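Local coordinates for protein acetyltransferase, GNAT family (Colwellia psychrerythraea, PDB 3IWG) that probably transfers acyl groups, most likely acetyl, as a member of the GNAT family of acetyltransferases, at residues 8-13 and 52-57; 56-61 and 92-97; 86-91 and 114-119. All blocks are in the same frame, centred on the assembly; numbering follows the deposited sequence.

All three contacts lie in the half of the chain that starts at the N-terminus. Contact 1 is at the surface, while contacts 2 and 3 are buried. Contacts 1 and 2 both use strand 53-60: contact 1 joins its start to the end of strand 6-9, and contact 2 joins its later part to the loop 92-97. Contact 3 instead brings together the ends of helices 76-87 and 107-116. Contact 1 mixes two lysines with an aliphatic pair. Contact 2 is wholly apolar, and contact 3 sets a serine against an asparagine. Contacts 2 and 3 are tied directly, since Gln89 NE2 is probably hydrogen-bonded to Glu96 OE2 and Val97 O.

Contact 1. Residues 8-13 and 52-57; sequences KTIESL and KNLVGF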
ATOM      1  N   LYS A   8     -12.042  17.564 -22.801  1.00 36.99           N
ATOM      2  CA  LYS A   8     -12.955  17.340 -21.674  1.00 37.22           C
ATOM      3  C   LYS A   8     -12.182  16.611 -20.596  1.00 36.93           C
ATOM      4  O   LYS A   8     -11.319  15.799 -20.871  1.00 36.77           O
ATOM      5  CB  LYS A   8     -14.181  16.480 -22.057  1.00 37.44           C
ATOM      6  CG  LYS A   8     -15.338  17.171 -22.770  1.00 38.47           C
ATOM      7  CD  LYS A   8     -16.615  16.229 -22.878  1.00 40.05           C
ATOM      8  CE  LYS A   8     -17.428  16.473 -24.213  1.00 40.77           C
ATOM      9  NZ  LYS A   8     -18.904  16.081 -24.232  1.00 41.21           N
ATOM     10  N   THR A   9     -12.516  16.904 -19.359  1.00 37.29           N
ATOM     11  CA  THR A   9     -11.912  16.258 -18.222  1.00 37.35           C
ATOM     12  C   THR A   9     -12.478  14.809 -18.244  1.00 37.68           C
ATOM     13  O   THR A   9     -13.571  14.575 -18.760  1.00 37.42           O
ATOM     14  CB  THR A   9     -12.261  17.082 -16.944  1.00 37.22           C
ATOM     15  OG1 THR A   9     -11.103  17.240 -16.121  1.00 37.49           O
ATOM     16  CG2 THR A   9     -13.398  16.450 -16.177  1.00 37.39           C
ATOM     17  N   ILE A  10     -11.721  13.832 -17.758  1.00 37.91           N
ATOM     18  CA  ILE A  10     -12.199  12.444 -17.746  1.00 38.43           C
ATOM     19  C   ILE A  10     -12.184  11.883 -16.314  1.00 39.24           C
ATOM     20  O   ILE A  10     -11.128  11.845 -15.691  1.00 39.74           O
ATOM     21  CB  ILE A  10     -11.313  11.585 -18.638  1.00 37.99           C
ATOM     22  CG1 ILE A  10     -11.549  11.984 -20.101  1.00 39.34           C
ATOM     23  CG2 ILE A  10     -11.516  10.086 -18.370  1.00 36.01           C
ATOM     24  CD1 ILE A  10     -11.863  10.837 -21.033  1.00 39.66           C
ATOM     25  N   GLU A  11     -13.323  11.435 -15.787  1.00 39.73           N
ATOM     26  CA  GLU A  11     -13.311  10.905 -14.397  1.00 40.19           C
ATOM     27  C   GLU A  11     -13.012   9.399 -14.321  1.00 39.34           C
ATOM     28  O   GLU A  11     -12.209   8.952 -13.453  1.00 39.42           O
ATOM     29  CB  GLU A  11     -14.600  11.234 -13.645  1.00 40.71           C
ATOM     30  CG  GLU A  11     -14.566  12.609 -12.945  1.00 42.35           C
ATOM     31  CD  GLU A  11     -14.763  13.776 -13.920  1.00 42.71           C
ATOM     32  OE1 GLU A  11     -13.886  14.675 -13.974  1.00 45.34           O
ATOM     33  OE2 GLU A  11     -15.781  13.789 -14.628  1.00 40.52           O
ATOM     34  N   SER A  12     -13.637   8.634 -15.220  1.00 37.27           N
ATOM     35  CA  SER A  12     -13.531   7.184 -15.156  1.00 35.90           C
ATOM     36  C   SER A  12     -12.517   6.739 -16.179  1.00 34.72           C
ATOM     37  O   SER A  12     -12.731   6.860 -17.387  1.00 33.65           O
ATOM     38  CB  SER A  12     -14.896   6.505 -15.377  1.00 35.94           C
ATOM     39  OG  SER A  12     -14.882   5.141 -14.963  1.00 35.15           O
ATOM     40  N   LEU A  13     -11.392   6.260 -15.669  1.00 33.86           N
ATOM     41  CA  LEU A  13     -10.288   5.754 -16.495  1.00 33.98           C
ATOM     42  C   LEU A  13     -10.708   4.561 -17.411  1.00 33.58           C
ATOM     43  O   LEU A  13     -10.018   4.251 -18.388  1.00 33.09           O
ATOM     44  CB  LEU A  13      -9.099   5.388 -15.595  1.00 33.47           C
ATOM     45  CG  LEU A  13      -8.160   6.545 -15.247  1.00 35.04           C
ATOM     46  CD1 LEU A  13      -8.890   7.890 -15.004  1.00 35.11           C
ATOM     47  CD2 LEU A  13      -7.274   6.192 -14.081  1.00 32.75           C
ATOM     48  N   LYS A  52     -17.787  14.352 -30.613  1.00 44.94           N
ATOM     49  CA  LYS A  52     -18.331  13.547 -29.515  1.00 45.07           C
ATOM     50  C   LYS A  52     -17.940  12.060 -29.577  1.00 44.75           C
ATOM     51  O   LYS A  52     -18.539  11.217 -28.878  1.00 45.06           O
ATOM     52  CB  LYS A  52     -19.854  13.737 -29.386  1.00 45.57           C
ATOM     53  CG  LYS A  52     -20.323  13.984 -27.934  1.00 46.49           C
ATOM     54  CD  LYS A  52     -21.704  14.686 -27.872  1.00 46.82           C
ATOM     55  CE  LYS A  52     -21.831  15.565 -26.618  1.00 47.40           C
ATOM     56  NZ  LYS A  52     -23.171  15.462 -25.960  1.00 46.64           N
ATOM     57  N   ASN A  53     -16.920  11.746 -30.382  1.00 43.95           N
ATOM     58  CA  ASN A  53     -16.183  10.488 -30.198  1.00 43.17           C
ATOM     59  C   ASN A  53     -14.790  10.709 -29.575  1.00 41.33           C
ATOM     60  O   ASN A  53     -13.994  11.535 -30.041  1.00 41.37           O
ATOM     61  CB  ASN A  53     -16.067   9.671 -31.508  1.00 43.50           C
ATOM     62  CG  ASN A  53     -15.472   8.254 -31.269  1.00 44.85           C
ATOM     63  OD1 ASN A  53     -14.727   7.733 -32.106  1.00 45.94           O
ATOM     64  ND2 ASN A  53     -15.774   7.655 -30.095  1.00 44.89           N
ATOM     65  N   LEU A  54     -14.508   9.940 -28.537  1.00 39.11           N
ATOM     66  CA  LEU A  54     -13.233   9.990 -27.837  1.00 37.58           C
ATOM     67  C   LEU A  54     -12.074   9.382 -28.650  1.00 36.60           C
ATOM     68  O   LEU A  54     -11.908   8.171 -28.665  1.00 36.47           O
ATOM     69  CB  LEU A  54     -13.386   9.225 -26.532  1.00 37.32           C
ATOM     70  CG  LEU A  54     -12.214   9.194 -25.561  1.00 36.19           C
ATOM     71  CD1 LEU A  54     -11.789  10.629 -25.242  1.00 32.73           C
ATOM     72  CD2 LEU A  54     -12.667   8.390 -24.309  1.00 34.11           C
ATOM     73  N   VAL A  55     -11.257  10.221 -29.285  1.00 35.31           N
ATOM     74  CA  VAL A  55     -10.189   9.749 -30.201  1.00 34.18           C
ATOM     75  C   VAL A  55      -8.737   9.956 -29.709  1.00 33.13           C
ATOM     76  O   VAL A  55      -7.761   9.663 -30.439  1.00 33.31           O
ATOM     77  CB  VAL A  55     -10.363  10.415 -31.567  1.00 34.20           C
ATOM     78  CG1 VAL A  55     -11.803  10.190 -32.057  1.00 35.23           C
ATOM     79  CG2 VAL A  55     -10.038  11.904 -31.492  1.00 33.51           C
ATOM     80  N   GLY A  56      -8.597  10.465 -28.485  1.00 31.40           N
ATOM     81  CA  GLY A  56      -7.299  10.562 -27.829  1.00 29.99           C
ATOM     82  C   GLY A  56      -7.378  11.065 -26.404  1.00 28.74           C
ATOM     83  O   GLY A  56      -8.456  11.424 -25.932  1.00 28.03           O
ATOM     84  N   PHE A  57      -6.226  11.134 -25.729  1.00 27.01           N
ATOM     85  CA  PHE A  57      -6.177  11.598 -24.345  1.00 26.14           C
ATOM     86  C   PHE A  57      -4.783  12.097 -23.896  1.00 26.00           C
ATOM     87  O   PHE A  57      -3.757  11.834 -24.533  1.00 25.89           O
ATOM     88  CB  PHE A  57      -6.595  10.460 -23.383  1.00 25.44           C
ATOM     89  CG  PHE A  57      -5.487   9.504 -23.112  1.00 25.17           C
ATOM     90  CD1 PHE A  57      -5.239   8.448 -23.966  1.00 27.06           C
ATOM     91  CD2 PHE A  57      -4.623   9.710 -22.056  1.00 24.15           C
ATOM     92  CE1 PHE A  57      -4.165   7.575 -23.726  1.00 27.45           C
ATOM     93  CE2 PHE A  57      -3.561   8.874 -21.830  1.00 22.22           C
ATOM     94  CZ  PHE A  57      -3.325   7.810 -22.661  1.00 24.61           C
TER
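The two backbones stay well apart, with Ile10 and Phe57 the nearest pair at 9.0 Å between CA atoms, so side chains alone bridge 8-13 and 52-57. Ile10 and Leu54 reach toward each other and meet tip to tip. Ile10 CD1 lies 4.2 Å from Leu54 CD2, a light apolar touch. Leu54 holds CG anti to its backbone N (chi1 -176°), which carries the CD2 methyl over to the isoleucine. The gap is explained by the strand order: strand 44-50 runs between 6-9 and 53-60, antiparallel to both. Backbone bonds link Lys8 to Gly47 and Ile10 to His45 on one side, and on the other Val55 and Gly56 both face Phe48, a classic beta bulge. Tyr49 of the middle strand touches both Ile10 and Leu54 and makes a cation-pi contact with Lys8. Nearer the solvent, Lys8 and Lys52 cross at an angle. Lys8 NZ comes closest to the carbon next to the other ammonium group, Lys52 CE, at 3.8 Å. The two ammonium nitrogens, Lys8 NZ and Lys52 NZ, are 4.6 Å apart; they are like charges and probably repel.

Contact 2. Residues 56-61 and 92-97; sequences GFCCVN and SVIGEV
Ile94 is the main bump of this contact, and it meets Cys58 and Val60 with two different branches. Cys58 and Val60, two residues apart, lie on the same face of strand 53-60, and both point their side chains toward the loop 92-97. Ile94 CD1 reaches the sulfur of Cys58, with SG at 4.1 Å. The shorter branch, Ile94 CG2, meets Val60 CG2 at 4.1 Å, and the two side chains pass at a slant. The isoleucine therefore reaches along the strand and bridges Cys58 and Val60. Val60 CG2 is the matching bump from the other side. It rests over the seam where Ile94 CG2 and Val97 CG2 meet and touches both, with Val97 CG2 at 4.3 Å from Val60 CG2. Val60 has this methyl anti to its carbonyl carbon, while CG1 is the one anti to the backbone N (chi1 179°). One methyl thus serves both loop residues. All three touches are ordinary van der Waals contacts between apolar groups. Gly95, with positive phi, lies in the turn between Ile94 and Val97. The loop leaves helix 76-87 and leads into strand 99-103. Ile94 also touches Ile86 of that helix, Ile7 of strand 6-9 and Phe46 of strand 44-50. Leu66 of strand 65-71 packs on both Val60 and Val97, so the loop lies over several neighbouring strands beside the helix.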
ATOM      1  N   GLY A  56      -8.597  10.465 -28.485  1.00 31.40           N
ATOM      2  CA  GLY A  56      -7.299  10.562 -27.829  1.00 29.99           C
ATOM      3  C   GLY A  56      -7.378  11.065 -26.404  1.00 28.74           C
ATOM      4  O   GLY A  56      -8.456  11.424 -25.932  1.00 28.03           O
ATOM      5  N   PHE A  57      -6.226  11.134 -25.729  1.00 27.01           N
ATOM      6  CA  PHE A  57      -6.177  11.598 -24.345  1.00 26.14           C
ATOM      7  C   PHE A  57      -4.783  12.097 -23.896  1.00 26.00           C
ATOM      8  O   PHE A  57      -3.757  11.834 -24.533  1.00 25.89           O
ATOM      9  CB  PHE A  57      -6.595  10.460 -23.383  1.00 25.44           C
ATOM     10  CG  PHE A  57      -5.487   9.504 -23.112  1.00 25.17           C
ATOM     11  CD1 PHE A  57      -5.239   8.448 -23.966  1.00 27.06           C
ATOM     12  CD2 PHE A  57      -4.623   9.710 -22.056  1.00 24.15           C
ATOM     13  CE1 PHE A  57      -4.165   7.575 -23.726  1.00 27.45           C
ATOM     14  CE2 PHE A  57      -3.561   8.874 -21.830  1.00 22.22           C
ATOM     15  CZ  PHE A  57      -3.325   7.810 -22.661  1.00 24.61           C
ATOM     16  N   CYS A  58      -4.749  12.772 -22.752  1.00 25.25           N
ATOM     17  CA  CYS A  58      -3.485  13.034 -22.098  1.00 24.85           C
ATOM     18  C   CYS A  58      -3.689  13.036 -20.597  1.00 24.90           C
ATOM     19  O   CYS A  58      -4.823  13.039 -20.134  1.00 24.01           O
ATOM     20  CB  CYS A  58      -2.886  14.366 -22.571  1.00 24.27           C
ATOM     21  SG  CYS A  58      -3.665  15.808 -21.947  1.00 22.68           S
ATOM     22  N   CYS A  59      -2.589  13.016 -19.846  1.00 25.75           N
ATOM     23  CA  CYS A  59      -2.656  13.221 -18.386  1.00 26.69           C
ATOM     24  C   CYS A  59      -1.575  14.123 -17.841  1.00 27.35           C
ATOM     25  O   CYS A  59      -0.414  14.137 -18.320  1.00 28.51           O
ATOM     26  CB  CYS A  59      -2.730  11.884 -17.631  1.00 26.99           C
ATOM     27  SG  CYS A  59      -1.292  10.913 -17.712  1.00 27.26           S
ATOM     28  N   VAL A  60      -1.979  14.955 -16.893  1.00 27.39           N
ATOM     29  CA  VAL A  60      -1.096  15.982 -16.343  1.00 26.95           C
ATOM     30  C   VAL A  60      -1.003  15.725 -14.852  1.00 28.46           C
ATOM     31  O   VAL A  60      -2.013  15.640 -14.167  1.00 28.83           O
ATOM     32  CB  VAL A  60      -1.655  17.384 -16.572  1.00 26.85           C
ATOM     33  CG1 VAL A  60      -0.725  18.484 -15.977  1.00 25.46           C
ATOM     34  CG2 VAL A  60      -1.958  17.607 -18.058  1.00 24.00           C
ATOM     35  N   ASN A  61       0.214  15.598 -14.345  1.00 29.31           N
ATOM     36  CA  ASN A  61       0.403  15.417 -12.935  1.00 30.04           C
ATOM     37  C   ASN A  61       0.170  16.715 -12.166  1.00 31.33           C
ATOM     38  O   ASN A  61      -0.140  17.765 -12.738  1.00 30.82           O
ATOM     39  CB  ASN A  61       1.782  14.749 -12.632  1.00 29.73           C
ATOM     40  CG  ASN A  61       2.974  15.703 -12.680  1.00 27.60           C
ATOM     41  OD1 ASN A  61       2.861  16.913 -12.888  1.00 27.82           O
ATOM     42  ND2 ASN A  61       4.138  15.131 -12.501  1.00 23.57           N
ATOM     43  N   SER A  92      -8.377  26.010 -22.212  1.00 41.24           N
ATOM     44  CA  SER A  92      -9.254  26.434 -21.136  1.00 41.11           C
ATOM     45  C   SER A  92      -9.283  25.350 -20.054  1.00 40.65           C
ATOM     46  O   SER A  92      -9.025  25.593 -18.875  1.00 40.34           O
ATOM     47  CB  SER A  92     -10.671  26.671 -21.697  1.00 41.20           C
ATOM     48  OG  SER A  92     -10.614  27.180 -23.029  1.00 41.42           O
ATOM     49  N   VAL A  93      -9.552  24.131 -20.496  1.00 40.08           N
ATOM     50  CA  VAL A  93      -9.918  23.054 -19.598  1.00 39.12           C
ATOM     51  C   VAL A  93      -8.670  22.476 -18.914  1.00 38.55           C
ATOM     52  O   VAL A  93      -8.640  22.341 -17.691  1.00 37.75           O
ATOM     53  CB  VAL A  93     -10.824  22.014 -20.344  1.00 38.96           C
ATOM     54  CG1 VAL A  93     -10.900  22.319 -21.862  1.00 39.63           C
ATOM     55  CG2 VAL A  93     -10.418  20.581 -20.049  1.00 38.30           C
ATOM     56  N   ILE A  94      -7.630  22.186 -19.697  1.00 38.04           N
ATOM     57  CA  ILE A  94      -6.401  21.582 -19.167  1.00 37.50           C
ATOM     58  C   ILE A  94      -5.604  22.578 -18.338  1.00 37.87           C
ATOM     59  O   ILE A  94      -4.983  22.204 -17.344  1.00 37.61           O
ATOM     60  CB  ILE A  94      -5.470  21.063 -20.276  1.00 37.18           C
ATOM     61  CG1 ILE A  94      -6.135  19.916 -21.052  1.00 36.57           C
ATOM     62  CG2 ILE A  94      -4.141  20.632 -19.678  1.00 35.29           C
ATOM     63  CD1 ILE A  94      -5.381  19.500 -22.337  1.00 35.40           C
ATOM     64  N   GLY A  95      -5.614  23.837 -18.769  1.00 37.95           N
ATOM     65  CA  GLY A  95      -4.976  24.908 -18.022  1.00 38.05           C
ATOM     66  C   GLY A  95      -3.484  25.003 -18.264  1.00 38.00           C
ATOM     67  O   GLY A  95      -2.967  24.525 -19.266  1.00 37.84           O
ATOM     68  N   GLU A  96      -2.792  25.632 -17.329  1.00 38.34           N
ATOM     69  CA  GLU A  96      -1.371  25.916 -17.493  1.00 38.87           C
ATOM     70  C   GLU A  96      -0.544  24.650 -17.294  1.00 37.75           C
ATOM     71  O   GLU A  96      -0.491  24.107 -16.210  1.00 38.21           O
ATOM     72  CB  GLU A  96      -0.930  27.053 -16.539  1.00 39.49           C
ATOM     73  CG  GLU A  96       0.501  26.930 -15.990  1.00 42.65           C
ATOM     74  CD  GLU A  96       1.240  28.270 -15.890  1.00 46.70           C
ATOM     75  OE1 GLU A  96       0.626  29.267 -15.423  1.00 51.29           O
ATOM     76  OE2 GLU A  96       2.438  28.319 -16.273  1.00 46.87           O
ATOM     77  N   VAL A  97       0.094  24.180 -18.359  1.00 36.70           N
ATOM     78  CA  VAL A  97       0.980  23.037 -18.299  1.00 35.38           C
ATOM     79  C   VAL A  97       2.418  23.527 -18.440  1.00 34.85           C
ATOM     80  O   VAL A  97       2.720  24.322 -19.327  1.00 35.41           O
ATOM     81  CB  VAL A  97       0.678  22.082 -19.420  1.00 35.54           C
ATOM     82  CG1 VAL A  97       1.683  20.955 -19.413  1.00 35.22           C
ATOM     83  CG2 VAL A  97      -0.741  21.549 -19.280  1.00 35.12           C
TER

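Contact 3. Residues 86-91 and 114-119; sequences ISQQNS and LDNSAT
Ser87 lays its hydroxyl against the base of the Asn116 side chain. Ser87 OG is 3.5 Å from Asn116 CB and 3.6 Å from Asn116 CG, while Ser87 CB lies 4.1 Å from Asn116 CB. Ser87 OG also comes within 3.6 Å of Asn116 OD1. The serine oxygen thus meets two carbons and the amide oxygen. Its chi1 of 44° puts OG between the backbone N and the carbonyl carbon, within reach of its own helix. There Phe83 O is the main hydrogen-bond acceptor, with Thr84 O as a second, shared or alternative one. The amide of Asn116 is likewise held by other partners: ND2 bonds to Leu112 O, and OD1 bonds to Thr84 OG1. These two bonds should limit rotation of the amide, and the second ties the asparagine directly to helix 76-87. Each segment contains the C-terminal end of a helix. Helix 76-87 closes in a Schellman motif, with Gln89 at positive phi as the C-prime residue, Gln89 N bonded to Ile86 O at 3.2 Å and Asn90 N returning to Leu85 O. Strand 117-129 follows helix 107-116 at once, and the chain turns a corner at Ala118. Strand 262-273 flanks the contact, with Phe273 packed on Ser87.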
ATOM      1  N   ILE A  86      -2.083  23.191 -26.217  1.00 38.92           N
ATOM      2  CA  ILE A  86      -1.958  22.730 -24.834  1.00 39.70           C
ATOM      3  C   ILE A  86      -0.634  23.173 -24.217  1.00 40.05           C
ATOM      4  O   ILE A  86      -0.643  23.656 -23.095  1.00 39.95           O
ATOM      5  CB  ILE A  86      -2.119  21.199 -24.699  1.00 39.55           C
ATOM      6  CG1 ILE A  86      -3.467  20.736 -25.264  1.00 41.06           C
ATOM      7  CG2 ILE A  86      -2.062  20.788 -23.234  1.00 40.35           C
ATOM      8  CD1 ILE A  86      -3.500  19.271 -25.615  1.00 41.47           C
ATOM      9  N   SER A  87       0.482  23.023 -24.944  1.00 41.03           N
ATOM     10  CA  SER A  87       1.831  23.464 -24.462  1.00 41.83           C
ATOM     11  C   SER A  87       2.019  24.988 -24.320  1.00 42.67           C
ATOM     12  O   SER A  87       2.790  25.418 -23.459  1.00 42.94           O
ATOM     13  CB  SER A  87       2.987  22.869 -25.309  1.00 41.91           C
ATOM     14  OG  SER A  87       2.751  22.931 -26.711  1.00 41.46           O
ATOM     15  N   GLN A  88       1.349  25.791 -25.155  1.00 43.55           N
ATOM     16  CA  GLN A  88       1.308  27.266 -24.981  1.00 44.76           C
ATOM     17  C   GLN A  88       0.109  27.738 -24.136  1.00 44.90           C
ATOM     18  O   GLN A  88      -0.368  28.861 -24.306  1.00 44.97           O
ATOM     19  CB  GLN A  88       1.316  28.006 -26.336  1.00 45.20           C
ATOM     20  CG  GLN A  88       2.714  28.441 -26.827  1.00 47.59           C
ATOM     21  CD  GLN A  88       3.536  27.267 -27.396  1.00 51.15           C
ATOM     22  OE1 GLN A  88       3.430  26.118 -26.922  1.00 51.80           O
ATOM     23  NE2 GLN A  88       4.352  27.554 -28.425  1.00 51.68           N
ATOM     24  N   GLN A  89      -0.380  26.864 -23.252  1.00 45.25           N
ATOM     25  CA  GLN A  89      -1.300  27.231 -22.163  1.00 45.25           C
ATOM     26  C   GLN A  89      -2.615  27.877 -22.600  1.00 44.70           C
ATOM     27  O   GLN A  89      -3.237  28.602 -21.831  1.00 44.41           O
ATOM     28  CB  GLN A  89      -0.579  28.156 -21.185  1.00 45.79           C
ATOM     29  CG  GLN A  89       0.854  27.737 -20.900  1.00 46.65           C
ATOM     30  CD  GLN A  89       1.272  28.101 -19.514  1.00 48.47           C
ATOM     31  OE1 GLN A  89       1.030  29.229 -19.057  1.00 48.71           O
ATOM     32  NE2 GLN A  89       1.896  27.148 -18.815  1.00 48.25           N
ATOM     33  N   ASN A  90      -3.042  27.590 -23.823  1.00 44.26           N
ATOM     34  CA  ASN A  90      -4.306  28.115 -24.337  1.00 43.91           C
ATOM     35  C   ASN A  90      -5.484  27.125 -24.185  1.00 43.35           C
ATOM     36  O   ASN A  90      -6.561  27.386 -24.730  1.00 43.47           O
ATOM     37  CB  ASN A  90      -4.171  28.504 -25.817  1.00 43.93           C
ATOM     38  CG  ASN A  90      -2.939  29.350 -26.112  1.00 43.99           C
ATOM     39  OD1 ASN A  90      -2.394  29.285 -27.216  1.00 43.36           O
ATOM     40  ND2 ASN A  90      -2.498  30.139 -25.138  1.00 43.66           N
ATOM     41  N   SER A  91      -5.287  25.995 -23.488  1.00 42.27           N
ATOM     42  CA  SER A  91      -6.394  25.074 -23.216  1.00 41.41           C
ATOM     43  C   SER A  91      -7.147  25.560 -21.988  1.00 41.48           C
ATOM     44  O   SER A  91      -6.626  25.525 -20.868  1.00 41.34           O
ATOM     45  CB  SER A  91      -5.923  23.631 -22.986  1.00 41.52           C
ATOM     46  OG  SER A  91      -7.010  22.773 -22.623  1.00 39.53           O
ATOM     47  N   LEU A 114       9.605  17.661 -28.342  1.00 22.86           N
ATOM     48  CA  LEU A 114      10.759  18.237 -29.042  1.00 22.03           C
ATOM     49  C   LEU A 114      10.363  19.532 -29.720  1.00 21.94           C
ATOM     50  O   LEU A 114      11.003  20.529 -29.474  1.00 20.40           O
ATOM     51  CB  LEU A 114      11.369  17.247 -30.048  1.00 21.47           C
ATOM     52  CG  LEU A 114      12.136  16.125 -29.346  1.00 21.28           C
ATOM     53  CD1 LEU A 114      12.468  14.965 -30.262  1.00 20.42           C
ATOM     54  CD2 LEU A 114      13.385  16.699 -28.681  1.00 22.53           C
ATOM     55  N   ASP A 115       9.267  19.513 -30.494  1.00 22.58           N
ATOM     56  CA  ASP A 115       8.785  20.678 -31.259  1.00 23.66           C
ATOM     57  C   ASP A 115       8.487  21.861 -30.376  1.00 24.29           C
ATOM     58  O   ASP A 115       8.721  23.002 -30.737  1.00 24.37           O
ATOM     59  CB  ASP A 115       7.459  20.353 -32.017  1.00 24.23           C
ATOM     60  CG  ASP A 115       7.646  19.394 -33.231  1.00 25.30           C
ATOM     61  OD1 ASP A 115       8.807  19.185 -33.653  1.00 25.95           O
ATOM     62  OD2 ASP A 115       6.634  18.868 -33.779  1.00 24.84           O
ATOM     63  N   ASN A 116       7.955  21.596 -29.191  1.00 24.99           N
ATOM     64  CA  ASN A 116       7.357  22.674 -28.438  1.00 24.85           C
ATOM     65  C   ASN A 116       8.063  23.058 -27.182  1.00 25.20           C
ATOM     66  O   ASN A 116       7.546  23.883 -26.440  1.00 25.57           O
ATOM     67  CB  ASN A 116       5.939  22.286 -28.087  1.00 24.08           C
ATOM     68  CG  ASN A 116       5.105  22.124 -29.278  1.00 22.25           C
ATOM     69  OD1 ASN A 116       4.595  23.099 -29.814  1.00 19.26           O
ATOM     70  ND2 ASN A 116       4.932  20.877 -29.708  1.00 20.72           N
ATOM     71  N   SER A 117       9.224  22.476 -26.920  1.00 25.84           N
ATOM     72  CA  SER A 117       9.862  22.705 -25.614  1.00 26.39           C
ATOM     73  C   SER A 117      11.023  23.660 -25.730  1.00 26.83           C
ATOM     74  O   SER A 117      11.658  23.757 -26.776  1.00 26.60           O
ATOM     75  CB  SER A 117      10.323  21.390 -25.011  1.00 26.22           C
ATOM     76  OG  SER A 117       9.223  20.502 -24.916  1.00 26.45           O
ATOM     77  N   ALA A 118      11.289  24.357 -24.640  1.00 26.84           N
ATOM     78  CA  ALA A 118      12.403  25.282 -24.582  1.00 27.75           C
ATOM     79  C   ALA A 118      13.645  24.522 -24.141  1.00 28.60           C
ATOM     80  O   ALA A 118      14.661  24.547 -24.837  1.00 29.01           O
ATOM     81  CB  ALA A 118      12.110  26.420 -23.590  1.00 27.06           C
ATOM     82  N   THR A 119      13.572  23.865 -22.974  1.00 28.74           N
ATOM     83  CA  THR A 119      14.740  23.214 -22.381  1.00 28.52           C
ATOM     84  C   THR A 119      14.446  21.787 -21.978  1.00 28.45           C
ATOM     85  O   THR A 119      13.293  21.303 -22.036  1.00 28.89           O
ATOM     86  CB  THR A 119      15.277  23.999 -21.161  1.00 28.83           C
ATOM     87  OG1 THR A 119      14.236  24.109 -20.176  1.00 31.52           O
ATOM     88  CG2 THR A 119      15.808  25.422 -21.567  1.00 28.03           C
TER